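Conserved hypothetical protein (Sulfolobus solfataricus, PDB 2FNA) binds ADP and magnesium as an archaeal AAA+ ATPase and so probably hydrolyses ATP, though its cellular role is not established. Local coordinates at residues Q147-L158 and G181-V189; L267-F278 and E349-S357. All blocks are in the same frame, centred on the assembly; numbering follows the deposited sequence.

Interaction 1 of 2, residues Q147-L158 and G181-V189; sequences QELVKLRGVNLL and GLLYDYLRV. With EDO (1,2-ethanediol), chain I.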
loop_
_atom_site.group_PDB
_atom_site.type_symbol
_atom_site.label_atom_id
_atom_site.label_comp_id
_atom_site.label_asym_id
_atom_site.label_seq_id
_atom_site.Cartn_x
_atom_site.Cartn_y
_atom_site.Cartn_z
ATOM N N GLN A 147 -5.088 4.470 3.316
ATOM C CA GLN A 147 -5.243 4.360 4.763
ATOM C C GLN A 147 -4.367 5.383 5.559
ATOM O O GLN A 147 -4.647 5.662 6.693
ATOM C CB GLN A 147 -5.016 2.916 5.271
ATOM C CG GLN A 147 -3.554 2.449 5.498
ATOM C CD GLN A 147 -2.788 2.169 4.214
ATOM O OE1 GLN A 147 -3.292 2.365 3.112
ATOM N NE2 GLN A 147 -1.583 1.703 4.357
ATOM N N GLU A 148 -3.310 5.918 4.940
ATOM C CA GLU A 148 -2.525 7.001 5.514
ATOM C C GLU A 148 -3.373 8.252 5.846
ATOM O O GLU A 148 -3.022 9.035 6.708
ATOM C CB GLU A 148 -1.404 7.396 4.535
ATOM C CG GLU A 148 -0.276 6.362 4.421
ATOM C CD GLU A 148 0.574 6.226 5.690
ATOM O OE1 GLU A 148 0.798 7.234 6.402
ATOM O OE2 GLU A 148 1.019 5.094 5.972
ATOM N N LEU A 149 -4.461 8.443 5.117
ATOM C CA LEU A 149 -5.383 9.578 5.305
ATOM C C LEU A 149 -6.129 9.549 6.616
ATOM O O LEU A 149 -6.751 10.532 7.014
ATOM C CB LEU A 149 -6.382 9.610 4.160
ATOM C CG LEU A 149 -5.805 9.896 2.771
ATOM C CD1 LEU A 149 -6.896 9.756 1.739
ATOM C CD2 LEU A 149 -5.222 11.287 2.692
ATOM N N VAL A 150 -6.081 8.420 7.302
ATOM C CA VAL A 150 -6.524 8.361 8.686
ATOM C C VAL A 150 -5.810 9.424 9.534
ATOM O O VAL A 150 -6.381 10.015 10.467
ATOM C CB VAL A 150 -6.176 6.988 9.312
ATOM C CG1 VAL A 150 -6.380 7.027 10.790
ATOM C CG2 VAL A 150 -7.022 5.883 8.709
ATOM N N LYS A 151 -4.543 9.619 9.212
ATOM C CA LYS A 151 -3.688 10.620 9.879
ATOM C C LYS A 151 -4.046 12.046 9.503
ATOM O O LYS A 151 -3.632 12.986 10.169
ATOM C CB LYS A 151 -2.245 10.368 9.493
ATOM C CG LYS A 151 -1.687 9.030 9.925
ATOM C CD LYS A 151 -0.403 8.743 9.158
ATOM C CE LYS A 151 0.268 7.446 9.604
ATOM N NZ LYS A 151 1.604 7.311 8.940
ATOM N N LEU A 152 -4.803 12.221 8.426
ATOM C CA LEU A 152 -5.270 13.545 8.029
ATOM C C LEU A 152 -6.558 13.943 8.825
ATOM O O LEU A 152 -7.668 14.051 8.276
ATOM C CB LEU A 152 -5.497 13.564 6.522
ATOM C CG LEU A 152 -5.888 14.882 5.839
ATOM C CD1 LEU A 152 -4.741 15.843 5.751
ATOM C CD2 LEU A 152 -6.399 14.603 4.451
ATOM N N ARG A 153 -6.361 14.200 10.114
ATOM C CA ARG A 153 -7.428 14.238 11.105
ATOM C C ARG A 153 -8.324 15.430 10.977
ATOM O O ARG A 153 -9.469 15.390 11.429
ATOM C CB ARG A 153 -6.863 14.282 12.514
ATOM C CG ARG A 153 -5.870 13.222 12.881
ATOM C CD ARG A 153 -6.520 11.998 13.464
ATOM N NE ARG A 153 -5.517 10.966 13.701
ATOM C CZ ARG A 153 -5.785 9.667 13.832
ATOM N NH1 ARG A 153 -7.025 9.198 13.726
ATOM N NH2 ARG A 153 -4.791 8.824 14.051
ATOM N N GLY A 154 -7.799 16.507 10.405
ATOM C CA GLY A 154 -8.549 17.739 10.284
ATOM C C GLY A 154 -9.346 17.917 9.011
ATOM O O GLY A 154 -9.901 18.983 8.779
ATOM N N VAL A 155 -9.400 16.875 8.184
ATOM C CA VAL A 155 -10.196 16.882 6.974
ATOM C C VAL A 155 -10.980 15.572 6.923
ATOM O O VAL A 155 -10.411 14.514 7.128
ATOM C CB VAL A 155 -9.281 16.955 5.742
ATOM C CG1 VAL A 155 -10.061 16.834 4.457
ATOM C CG2 VAL A 155 -8.488 18.237 5.756
ATOM N N ASN A 156 -12.267 15.652 6.603
ATOM C CA ASN A 156 -13.068 14.478 6.273
ATOM C C ASN A 156 -13.426 14.430 4.784
ATOM O O ASN A 156 -14.321 15.146 4.334
ATOM C CB ASN A 156 -14.339 14.435 7.132
ATOM C CG ASN A 156 -15.186 13.204 6.854
ATOM O OD1 ASN A 156 -14.716 12.257 6.236
ATOM N ND2 ASN A 156 -16.441 13.212 7.321
ATOM N N LEU A 157 -12.739 13.558 4.036
ATOM C CA LEU A 157 -12.948 13.441 2.601
ATOM C C LEU A 157 -14.094 12.523 2.220
ATOM O O LEU A 157 -14.464 12.462 1.051
ATOM C CB LEU A 157 -11.677 12.940 1.924
ATOM C CG LEU A 157 -10.446 13.850 2.032
ATOM C CD1 LEU A 157 -9.231 13.103 1.436
ATOM C CD2 LEU A 157 -10.651 15.179 1.340
ATOM N N LEU A 158 -14.687 11.830 3.187
ATOM C CA LEU A 158 -15.656 10.803 2.858
ATOM C C LEU A 158 -16.896 11.336 2.157
ATOM O O LEU A 158 -17.343 10.723 1.209
ATOM C CB LEU A 158 -16.025 9.957 4.086
ATOM C CG LEU A 158 -14.932 9.099 4.728
ATOM C CD1 LEU A 158 -15.471 8.295 5.932
ATOM C CD2 LEU A 158 -14.275 8.161 3.742
ATOM N N GLY A 181 -7.099 -3.921 7.028
ATOM C CA GLY A 181 -8.091 -3.560 8.022
ATOM C C GLY A 181 -8.151 -2.057 8.206
ATOM O O GLY A 181 -9.231 -1.515 8.369
ATOM N N LEU A 182 -6.996 -1.386 8.199
ATOM C CA LEU A 182 -6.952 0.053 8.413
ATOM C C LEU A 182 -7.589 0.786 7.247
ATOM O O LEU A 182 -8.260 1.788 7.454
ATOM C CB LEU A 182 -5.515 0.558 8.681
ATOM C CG LEU A 182 -5.421 2.020 9.160
ATOM C CD1 LEU A 182 -6.026 2.156 10.563
ATOM C CD2 LEU A 182 -3.977 2.554 9.157
ATOM N N LEU A 183 -7.395 0.269 6.032
ATOM C CA LEU A 183 -8.062 0.822 4.823
ATOM C C LEU A 183 -9.588 0.743 4.897
ATOM O O LEU A 183 -10.292 1.731 4.655
ATOM C CB LEU A 183 -7.586 0.120 3.569
ATOM C CG LEU A 183 -8.211 0.634 2.231
ATOM C CD1 LEU A 183 -8.010 2.147 2.073
ATOM C CD2 LEU A 183 -7.674 -0.078 1.006
ATOM N N TYR A 184 -10.108 -0.430 5.265
ATOM C CA TYR A 184 -11.553 -0.562 5.488
ATOM C C TYR A 184 -12.087 0.362 6.603
ATOM O O TYR A 184 -13.156 0.962 6.458
ATOM C CB TYR A 184 -11.935 -2.039 5.700
ATOM C CG TYR A 184 -11.996 -2.827 4.394
ATOM C CD1 TYR A 184 -10.854 -3.370 3.812
ATOM C CD2 TYR A 184 -13.210 -3.033 3.744
ATOM C CE1 TYR A 184 -10.923 -4.091 2.605
ATOM C CE2 TYR A 184 -13.279 -3.739 2.558
ATOM C CZ TYR A 184 -12.135 -4.261 1.991
ATOM O OH TYR A 184 -12.251 -5.002 0.833
ATOM N N ASP A 185 -11.357 0.453 7.718
ATOM C CA ASP A 185 -11.687 1.350 8.809
ATOM C C ASP A 185 -11.704 2.797 8.321
ATOM O O ASP A 185 -12.601 3.566 8.668
ATOM C CB ASP A 185 -10.658 1.249 9.929
ATOM C CG ASP A 185 -10.775 -0.031 10.685
ATOM O OD1 ASP A 185 -11.658 -0.820 10.329
ATOM O OD2 ASP A 185 -9.979 -0.254 11.618
ATOM N N TYR A 186 -10.717 3.162 7.519
ATOM C CA TYR A 186 -10.668 4.531 6.955
ATOM C C TYR A 186 -11.955 4.924 6.180
ATOM O O TYR A 186 -12.459 6.040 6.305
ATOM C CB TYR A 186 -9.444 4.720 6.067
ATOM C CG TYR A 186 -9.536 6.044 5.344
ATOM C CD1 TYR A 186 -9.430 7.240 6.045
ATOM C CD2 TYR A 186 -9.862 6.097 4.018
ATOM C CE1 TYR A 186 -9.580 8.470 5.408
ATOM C CE2 TYR A 186 -10.005 7.299 3.379
ATOM C CZ TYR A 186 -9.885 8.487 4.090
ATOM O OH TYR A 186 -10.021 9.695 3.404
ATOM N N LEU A 187 -12.454 3.987 5.393
ATOM C CA LEU A 187 -13.609 4.159 4.520
ATOM C C LEU A 187 -14.932 3.912 5.288
ATOM O O LEU A 187 -16.018 4.112 4.725
ATOM C CB LEU A 187 -13.475 3.210 3.307
ATOM C CG LEU A 187 -12.297 3.412 2.333
ATOM C CD1 LEU A 187 -12.112 2.237 1.382
ATOM C CD2 LEU A 187 -12.433 4.692 1.525
ATOM N N ARG A 188 -14.789 3.519 6.568
ATOM C CA ARG A 188 -15.884 3.368 7.519
ATOM C C ARG A 188 -16.955 2.406 6.994
ATOM O O ARG A 188 -18.136 2.614 7.188
ATOM C CB ARG A 188 -16.474 4.740 7.906
ATOM C CG ARG A 188 -15.397 5.784 8.228
ATOM C CD ARG A 188 -15.897 7.003 8.989
ATOM N NE ARG A 188 -14.801 7.918 9.349
ATOM C CZ ARG A 188 -14.938 9.001 10.127
ATOM N NH1 ARG A 188 -16.109 9.321 10.670
ATOM N NH2 ARG A 188 -13.885 9.765 10.392
ATOM N N VAL A 189 -16.505 1.343 6.343
ATOM C CA VAL A 189 -17.369 0.301 5.783
ATOM C C VAL A 189 -18.278 -0.344 6.803
ATOM O O VAL A 189 -19.337 -0.894 6.445
ATOM C CB VAL A 189 -16.480 -0.767 5.042
ATOM C CG1 VAL A 189 -17.288 -1.945 4.548
ATOM C CG2 VAL A 189 -15.811 -0.115 3.871
HETATM C C1 EDO I . -18.272 9.976 8.135
HETATM O O1 EDO I . -18.573 11.223 7.425
HETATM C C2 EDO I . -19.375 9.525 9.106
HETATM O O2 EDO I . -19.079 8.272 9.780
HETATM O O HOH W 1 -10.908 11.609 5.224
#
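Gln147 and Leu183 bring the two backbones closest, with CA atoms 4.5 Å apart, where the 3-10 segment through 147-150 lies against helix 180-186; at the other end Leu158, in helix 158-167, faces Leu187 at 7.1 Å between CA atoms. Tyr186 fills the space between these two points. Its CG stands anti to the backbone N (chi1 171°), which sends the ring away from its own helix into the loop. Leu149 CB lies 3.6 Å from Tyr186 CE1. Val150 CG2 packs 3.8 Å from Tyr186 CB, the Val150 and Tyr186 side chains sliding past each other in opposite directions. The phenol oxygen reaches Leu149 CD1 and Leu157 CB, and a water 2.8 Å from Tyr186 OH accepts from Leu157 N, so ring and loop are joined through a polar bridge. Both segments follow neighbouring strands of the parallel P-loop NTPase sheet, 139-144 and 171-177, so the contact ties together two successive connections of the ATPase core. Gln147 belongs to the end nearer the nucleotide, its side chain about 9 Å from the bound magnesium ion. Its CG touches Leu182 CD2, the two side chains crossing at about a right angle, while its amide nitrogen turns to Glu145 and Glu179. At the far end Leu158 CD1 meets the aliphatic part of Arg188 in one of its two modelled conformations, a less certain contact. Arg188 has positive phi (56°) and closes its helix in a Schellman motif; Asn156 OD1 caps the following helix by accepting from Leu158 N, with the donor 52° out of the carbonyl plane. An ethanediol, probably from the crystallisation liquor, is bonded to Asn156 ND2 and, in that same conformation, weakly to Arg188 NH1.

Interaction 2 of 2, residues L267-F278 and E349-S357; sequences LEYAKKLILKEF and EPLISLAFS. With EDO (1,2-ethanediol), chain G.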
loop_
_atom_site.group_PDB
_atom_site.type_symbol
_atom_site.label_atom_id
_atom_site.label_comp_id
_atom_site.label_asym_id
_atom_site.label_seq_id
_atom_site.Cartn_x
_atom_site.Cartn_y
_atom_site.Cartn_z
ATOM N N LEU A 267 18.163 -11.018 2.795
ATOM C CA LEU A 267 17.786 -11.143 4.204
ATOM C C LEU A 267 18.166 -9.943 5.044
ATOM O O LEU A 267 17.342 -9.448 5.806
ATOM C CB LEU A 267 18.378 -12.400 4.786
ATOM C CG LEU A 267 17.830 -13.686 4.153
ATOM C CD1 LEU A 267 18.447 -14.889 4.859
ATOM C CD2 LEU A 267 16.326 -13.763 4.221
ATOM N N GLU A 268 19.388 -9.431 4.902
ATOM C CA GLU A 268 19.798 -8.297 5.745
ATOM C C GLU A 268 19.062 -7.009 5.368
ATOM O O GLU A 268 18.683 -6.226 6.251
ATOM C CB GLU A 268 21.324 -8.087 5.739
ATOM C CG GLU A 268 22.150 -9.308 6.160
ATOM C CD GLU A 268 21.744 -9.921 7.523
ATOM O OE1 GLU A 268 21.485 -9.154 8.489
ATOM O OE2 GLU A 268 21.710 -11.183 7.615
ATOM N N TYR A 269 18.845 -6.796 4.063
ATOM C CA TYR A 269 18.070 -5.671 3.567
ATOM C C TYR A 269 16.611 -5.757 4.032
ATOM O O TYR A 269 16.049 -4.758 4.512
ATOM C CB TYR A 269 18.152 -5.555 2.022
ATOM C CG TYR A 269 17.096 -4.649 1.394
ATOM C CD1 TYR A 269 17.124 -3.266 1.573
ATOM C CD2 TYR A 269 16.075 -5.180 0.604
ATOM C CE1 TYR A 269 16.143 -2.448 1.013
ATOM C CE2 TYR A 269 15.118 -4.372 0.027
ATOM C CZ TYR A 269 15.154 -3.005 0.238
ATOM O OH TYR A 269 14.183 -2.202 -0.332
ATOM N N ALA A 270 15.992 -6.935 3.891
ATOM C CA ALA A 270 14.636 -7.164 4.408
ATOM C C ALA A 270 14.526 -6.849 5.884
ATOM O O ALA A 270 13.648 -6.098 6.293
ATOM C CB ALA A 270 14.198 -8.603 4.161
ATOM N N LYS A 271 15.444 -7.371 6.689
ATOM C CA LYS A 271 15.372 -7.175 8.146
ATOM C C LYS A 271 15.430 -5.700 8.515
ATOM O O LYS A 271 14.684 -5.237 9.359
ATOM C CB LYS A 271 16.486 -7.936 8.864
ATOM C CG LYS A 271 16.280 -9.437 8.908
ATOM C CD LYS A 271 17.453 -10.162 9.621
ATOM C CE LYS A 271 18.427 -10.823 8.637
ATOM N NZ LYS A 271 19.630 -11.346 9.347
ATOM N N LYS A 272 16.320 -4.967 7.872
ATOM C CA LYS A 272 16.470 -3.524 8.110
ATOM C C LYS A 272 15.193 -2.786 7.740
ATOM O O LYS A 272 14.655 -1.973 8.517
ATOM C CB LYS A 272 17.640 -2.966 7.302
ATOM C CG LYS A 272 18.950 -2.839 8.084
ATOM C CD LYS A 272 20.085 -2.357 7.176
ATOM N N LEU A 273 14.690 -3.074 6.547
ATOM C CA LEU A 273 13.467 -2.432 6.112
ATOM C C LEU A 273 12.270 -2.800 6.982
ATOM O O LEU A 273 11.545 -1.933 7.419
ATOM C CB LEU A 273 13.215 -2.722 4.640
ATOM C CG LEU A 273 12.075 -1.915 4.011
ATOM C CD1 LEU A 273 12.269 -0.437 4.191
ATOM C CD2 LEU A 273 12.012 -2.274 2.507
ATOM N N ILE A 274 12.086 -4.075 7.295
ATOM C CA ILE A 274 10.982 -4.477 8.168
ATOM C C ILE A 274 11.015 -3.792 9.537
ATOM O O ILE A 274 9.995 -3.324 10.025
ATOM C CB ILE A 274 10.932 -6.004 8.336
ATOM C CG1 ILE A 274 10.480 -6.642 7.023
ATOM C CG2 ILE A 274 10.019 -6.423 9.529
ATOM C CD1 ILE A 274 10.951 -8.041 6.793
ATOM N N LEU A 275 12.182 -3.731 10.158
ATOM C CA LEU A 275 12.304 -3.135 11.499
ATOM C C LEU A 275 12.124 -1.602 11.479
ATOM O O LEU A 275 11.647 -1.014 12.453
ATOM C CB LEU A 275 13.659 -3.499 12.110
ATOM C CG LEU A 275 13.862 -4.974 12.485
ATOM C CD1 LEU A 275 15.259 -5.232 13.026
ATOM C CD2 LEU A 275 12.845 -5.426 13.470
ATOM N N LYS A 276 12.482 -0.963 10.368
ATOM C CA LYS A 276 12.200 0.448 10.202
ATOM C C LYS A 276 10.684 0.683 10.092
ATOM O O LYS A 276 10.139 1.629 10.665
ATOM C CB LYS A 276 12.902 0.996 8.973
ATOM C CG LYS A 276 12.892 2.521 8.912
ATOM C CD LYS A 276 13.061 3.032 7.516
ATOM C CE LYS A 276 13.312 4.522 7.526
ATOM N NZ LYS A 276 12.432 5.232 8.523
ATOM N N GLU A 277 10.021 -0.184 9.333
ATOM C CA GLU A 277 8.563 -0.165 9.216
ATOM C C GLU A 277 7.883 -0.474 10.562
ATOM O O GLU A 277 6.793 0.030 10.856
ATOM C CB GLU A 277 8.132 -1.167 8.146
ATOM C CG GLU A 277 8.478 -0.669 6.737
ATOM C CD GLU A 277 8.245 -1.679 5.657
ATOM O OE1 GLU A 277 7.980 -2.867 5.958
ATOM O OE2 GLU A 277 8.349 -1.286 4.478
ATOM N N PHE A 278 8.494 -1.307 11.384
ATOM C CA PHE A 278 7.926 -1.513 12.696
ATOM C C PHE A 278 8.047 -0.253 13.544
ATOM O O PHE A 278 7.177 0.028 14.347
ATOM C CB PHE A 278 8.564 -2.688 13.405
ATOM C CG PHE A 278 7.696 -3.268 14.478
ATOM C CD1 PHE A 278 6.453 -3.801 14.150
ATOM C CD2 PHE A 278 8.097 -3.284 15.799
ATOM C CE1 PHE A 278 5.644 -4.348 15.104
ATOM C CE2 PHE A 278 7.283 -3.839 16.759
ATOM C CZ PHE A 278 6.045 -4.376 16.394
ATOM N N GLU A 349 4.236 -12.620 6.712
ATOM C CA GLU A 349 5.124 -13.263 5.735
ATOM C C GLU A 349 6.462 -13.690 6.413
ATOM O O GLU A 349 6.808 -13.193 7.471
ATOM C CB GLU A 349 5.346 -12.353 4.512
ATOM C CG GLU A 349 6.101 -11.065 4.767
ATOM C CD GLU A 349 7.603 -11.138 4.450
ATOM O OE1 GLU A 349 8.119 -12.197 3.972
ATOM O OE2 GLU A 349 8.263 -10.116 4.697
ATOM N N PRO A 350 7.187 -14.646 5.819
ATOM C CA PRO A 350 8.334 -15.290 6.441
ATOM C C PRO A 350 9.444 -14.370 6.905
ATOM O O PRO A 350 10.073 -14.633 7.914
ATOM C CB PRO A 350 8.875 -16.157 5.317
ATOM C CG PRO A 350 7.702 -16.434 4.492
ATOM C CD PRO A 350 6.900 -15.235 4.504
ATOM N N LEU A 351 9.718 -13.306 6.184
ATOM C CA LEU A 351 10.806 -12.456 6.626
ATOM C C LEU A 351 10.454 -11.537 7.805
ATOM O O LEU A 351 11.346 -11.019 8.495
ATOM C CB LEU A 351 11.373 -11.697 5.442
ATOM C CG LEU A 351 11.936 -12.544 4.318
ATOM C CD1 LEU A 351 12.910 -11.728 3.481
ATOM C CD2 LEU A 351 12.599 -13.850 4.830
ATOM N N ILE A 352 9.164 -11.352 8.072
ATOM C CA ILE A 352 8.759 -10.722 9.331
ATOM C C ILE A 352 9.040 -11.668 10.522
ATOM O O ILE A 352 9.465 -11.222 11.585
ATOM C CB ILE A 352 7.294 -10.322 9.328
ATOM C CG1 ILE A 352 7.038 -9.295 8.243
ATOM C CG2 ILE A 352 6.916 -9.733 10.678
ATOM C CD1 ILE A 352 5.623 -8.869 8.153
ATOM N N SER A 353 8.815 -12.967 10.342
ATOM C CA SER A 353 9.247 -13.941 11.359
ATOM C C SER A 353 10.729 -13.791 11.575
ATOM O O SER A 353 11.184 -13.657 12.693
ATOM C CB SER A 353 8.965 -15.377 10.914
ATOM O OG SER A 353 7.641 -15.456 10.434
ATOM N N LEU A 354 11.480 -13.812 10.480
ATOM C CA LEU A 354 12.917 -13.746 10.564
ATOM C C LEU A 354 13.376 -12.495 11.304
ATOM O O LEU A 354 14.252 -12.579 12.143
ATOM C CB LEU A 354 13.535 -13.762 9.173
ATOM C CG LEU A 354 15.049 -13.872 9.154
ATOM C CD1 LEU A 354 15.432 -15.310 9.436
ATOM C CD2 LEU A 354 15.621 -13.388 7.823
ATOM N N ALA A 355 12.791 -11.349 10.963
ATOM C CA ALA A 355 13.200 -10.066 11.516
ATOM C C ALA A 355 13.087 -10.015 13.017
ATOM O O ALA A 355 13.872 -9.317 13.658
ATOM C CB ALA A 355 12.396 -8.933 10.894
ATOM N N PHE A 356 12.148 -10.765 13.591
ATOM C CA PHE A 356 11.967 -10.783 15.044
ATOM C C PHE A 356 12.479 -12.075 15.690
ATOM O O PHE A 356 12.090 -12.399 16.803
ATOM C CB PHE A 356 10.484 -10.559 15.412
ATOM C CG PHE A 356 9.942 -9.220 14.996
ATOM C CD1 PHE A 356 10.091 -8.114 15.818
ATOM C CD2 PHE A 356 9.298 -9.056 13.786
ATOM C CE1 PHE A 356 9.609 -6.875 15.431
ATOM C CE2 PHE A 356 8.806 -7.814 13.392
ATOM C CZ PHE A 356 8.966 -6.730 14.208
ATOM N N SER A 357 13.374 -12.784 15.007
ATOM C CA SER A 357 13.842 -14.106 15.434
ATOM C C SER A 357 15.117 -14.020 16.239
ATOM O O SER A 357 15.498 -15.001 16.886
ATOM C CB SER A 357 14.115 -14.990 14.215
ATOM O OG SER A 357 12.936 -15.148 13.451
ATOM O OXT SER A 357 15.798 -12.990 16.232
HETATM C C1 EDO G . 11.195 -4.273 -2.478
HETATM O O1 EDO G . 11.106 -3.388 -1.345
HETATM C C2 EDO G . 12.636 -4.335 -3.007
HETATM O O2 EDO G . 12.651 -4.116 -4.425
#
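Ile274 projects from helix 267-278 into a hollow of the short helix 350-355, which crosses it at -81° with the axes 9.2 Å apart. Its two branches divide the work: CD1 reaches the backbone of Leu351, 3.5 Å from Leu351 O, while CG2 rests 3.7 Å from Ala355 CB. The small Ala355 lets the backbones close to 4.9 Å between its CA and that of Lys271. In return, Leu351 fills the dip over Ala270, where Leu351 CD1 and Ala270 CB are tight at 3.4 Å. Leu267 CD2 sits against the CD2 methyls of both Leu351 and Leu354, themselves side by side. The aliphatic chain of Lys271 passes obliquely across Leu354, bending at chi3 (-102°) to carry NZ back to Glu268 in a salt bridge. A serine at Lys271 would probably leave Leu267 alone on the Leu354 CD2 methyl within this contact and the Glu268 carboxylate without this charged mate. Farther along, Phe356 and Phe278 form a T-shaped pair with planes at 75°: the Phe356 edge, led by CZ, points at one face of Phe278, and Leu275 CD2 lies over a face of the Phe356 ring. Trp245 of helix 243-256 packs on Ala270, Ile274 and Leu351, Met296 of helix 289-299 touches Phe278, Ile352 and Phe356, and Pro347 of strand 345-347 meets Ile352.

In the fold
Interaction 1 closes before interaction 2 opens along the chain, and their centres lie 27 Å apart with nearest atoms about 9 Å from each other and no touch. They share no helix or strand. The first belongs to the ATPase core, joining connections that follow strands 139-144 and 171-177; the second joins helix 259-282 to the C-terminal helix 350-355, just after the antiparallel strands 338-340 and 345-347, consistent with the wing of a winged helix-turn-helix domain. The side chains of Gln147 and Glu349 are about 10 and 11 Å from ADP and do not touch it. The two are thus separate packing units on different parts of the fold, near the nucleotide site but not at it.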